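Local structure of D-isomer specific 2-hydroxyacid dehydrogenase family protein (Desulfovibrio vulgaris, 5TX7) at residues 122-125 and 126-129. The protein probably catalyses the NAD-dependent interconversion of a D-2-hydroxyacid and the corresponding 2-oxoacid, as an oxidoreductase of the D-isomer specific 2-hydroxyacid dehydrogenase family. Numbering follows the deposited sequence.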
ATOM      1  N   ASP A 122      12.206   5.525  -4.891  1.00 68.06           N
ATOM      2  CA  ASP A 122      13.203   5.494  -3.816  1.00 71.65           C
ATOM      3  C   ASP A 122      14.589   5.091  -4.338  1.00 76.06           C
ATOM      4  O   ASP A 122      15.596   5.728  -4.012  1.00 78.19           O
ATOM      5  CB  ASP A 122      12.739   4.554  -2.703  1.00 68.60           C
ATOM      6  CG  ASP A 122      13.745   4.429  -1.581  1.00 69.82           C
ATOM      7  OD1 ASP A 122      13.727   5.280  -0.672  1.00 70.86           O
ATOM      8  OD2 ASP A 122      14.520   3.457  -1.584  1.00 70.57           O
ATOM      9  N   HIS A 123      14.618   4.056  -5.171  1.00 77.67           N
ATOM     10  CA  HIS A 123      15.849   3.599  -5.807  1.00 82.57           C
ATOM     11  C   HIS A 123      16.466   4.678  -6.697  1.00 85.03           C
ATOM     12  O   HIS A 123      17.680   4.866  -6.701  1.00 91.81           O
ATOM     13  CB  HIS A 123      15.585   2.315  -6.606  1.00 86.04           C
ATOM     14  CG  HIS A 123      16.719   1.898  -7.476  1.00 92.21           C
ATOM     15  ND1 HIS A 123      17.688   1.016  -7.053  1.00 96.83           N
ATOM     16  CD2 HIS A 123      17.047   2.248  -8.742  1.00 96.41           C
ATOM     17  CE1 HIS A 123      18.567   0.837  -8.025  1.00101.69           C
ATOM     18  NE2 HIS A 123      18.204   1.580  -9.056  1.00102.33           N
ATOM     19  N   ARG A 124      15.627   5.394  -7.433  1.00 82.35           N
ATOM     20  CA  ARG A 124      16.090   6.434  -8.347  1.00 83.05           C
ATOM     21  C   ARG A 124      16.652   7.621  -7.579  1.00 83.03           C
ATOM     22  O   ARG A 124      17.694   8.144  -7.951  1.00 87.76           O
ATOM     23  CB  ARG A 124      14.958   6.868  -9.278  1.00 82.15           C
ATOM     24  CG  ARG A 124      14.444   5.741 -10.185  1.00 81.16           C
ATOM     25  CD  ARG A 124      15.379   5.429 -11.331  1.00 83.57           C
ATOM     26  NE  ARG A 124      15.604   6.624 -12.150  1.00 87.43           N
ATOM     27  CZ  ARG A 124      16.791   7.157 -12.474  1.00 91.45           C
ATOM     28  NH1 ARG A 124      17.957   6.606 -12.107  1.00 93.48           N
ATOM     29  NH2 ARG A 124      16.806   8.259 -13.221  1.00 91.64           N
ATOM     30  N   ILE A 125      15.991   8.025  -6.496  1.00 81.16           N
ATOM     31  CA  ILE A 125      16.554   9.041  -5.585  1.00 84.84           C
ATOM     32  C   ILE A 125      17.965   8.654  -5.136  1.00 88.44           C
ATOM     33  O   ILE A 125      18.861   9.490  -5.159  1.00 91.40           O
ATOM     34  CB  ILE A 125      15.657   9.294  -4.344  1.00 84.86           C
ATOM     35  CG1 ILE A 125      14.408  10.077  -4.755  1.00 84.78           C
ATOM     36  CG2 ILE A 125      16.387  10.084  -3.253  1.00 87.91           C
ATOM     37  CD1 ILE A 125      13.293  10.017  -3.734  1.00 81.95           C
ATOM     38  N   ARG A 126      18.150   7.391  -4.754  1.00 89.51           N
ATOM     39  CA  ARG A 126      19.436   6.880  -4.261  1.00 91.77           C
ATOM     40  C   ARG A 126      20.518   6.808  -5.345  1.00 95.92           C
ATOM     41  O   ARG A 126      21.708   6.881  -5.034  1.00 99.23           O
ATOM     42  CB  ARG A 126      19.248   5.511  -3.588  1.00 89.50           C
ATOM     43  CG  ARG A 126      18.481   5.613  -2.273  1.00 86.93           C
ATOM     44  CD  ARG A 126      18.220   4.268  -1.622  1.00 84.35           C
ATOM     45  NE  ARG A 126      17.124   4.381  -0.662  1.00 82.26           N
ATOM     46  CZ  ARG A 126      17.192   4.970   0.535  1.00 83.55           C
ATOM     47  NH1 ARG A 126      18.330   5.489   0.995  1.00 87.78           N
ATOM     48  NH2 ARG A 126      16.107   5.024   1.308  1.00 80.67           N
ATOM     49  N   ALA A 127      20.098   6.677  -6.604  1.00 94.07           N
ATOM     50  CA  ALA A 127      20.990   6.825  -7.765  1.00 97.31           C
ATOM     51  C   ALA A 127      21.185   8.295  -8.212  1.00100.47           C
ATOM     52  O   ALA A 127      21.790   8.541  -9.259  1.00101.67           O
ATOM     53  CB  ALA A 127      20.468   5.989  -8.928  1.00 94.64           C
ATOM     54  N   GLY A 128      20.654   9.257  -7.447  1.00 99.44           N
ATOM     55  CA  GLY A 128      20.829  10.686  -7.716  1.00100.01           C
ATOM     56  C   GLY A 128      19.862  11.308  -8.714  1.00 98.35           C
ATOM     57  O   GLY A 128      20.168  12.346  -9.307  1.00 98.80           O
ATOM     58  N   ALA A 129      18.692  10.698  -8.893  1.00 94.03           N
ATOM     59  CA  ALA A 129      17.755  11.129  -9.943  1.00 94.25           C
ATOM     60  C   ALA A 129      17.035  12.439  -9.617  1.00 94.30           C
ATOM     61  O   ALA A 129      16.628  13.171 -10.528  1.00 95.73           O
ATOM     62  CB  ALA A 129      16.736  10.042 -10.218  1.00 91.44           C
TER
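A129 folds back against R124 where helix 118-126 ends, and the backbone between them closes a Schellman motif. A129 N donates to R124 O at 2.9 Å, while G128 N bonds to I125 O at 2.9 Å; G128, at the C-prime position, makes the turn with a positive phi of 85°. Just before it the bonds are still of the i to i+4 helical kind, with R126 N donating to D122 O and A127 N to H123 O. This is the compact part of the contact. The methyl of A129 lies over one face of the R124 guanidinium, towards its rim, with A129 CB 3.5 Å from R124 NH2. R124 bends at chi2 and chi3, which curls the chain back over the alanine, and its NE forms a salt bridge with D140. F138 packs on both residues from a neighbouring loop.

Around the helix, D122 and R126 form an i to i+4 salt bridge. R126 runs extended from CG to NE, and its NE-H points almost straight at D122 OD2 (2.9 Å, 171°). The acceptor lies in the guanidinium plane, yet the donor stands above the carboxylate plane, the two groups being turned 58° apart. A second bond, from R126 NH2 to D122 OD1 (3.1 Å), is bent and weak. OD1 also accepts a hydrogen bond from I283 N of the second subunit, whose L282 packs on D122. D122 is buried, consistent with this cover by the second subunit, whereas R126 is exposed.

H123 and A127 make up the looser, solvent-facing side, where the side chain of H123 leaves the helix away from the turn and comes near a bound PEG. The turn thus joins helix 118-126 to helix 129-132, far from the centre of the chain, while strand 281-283 of the second subunit borders the D122-R126 pair.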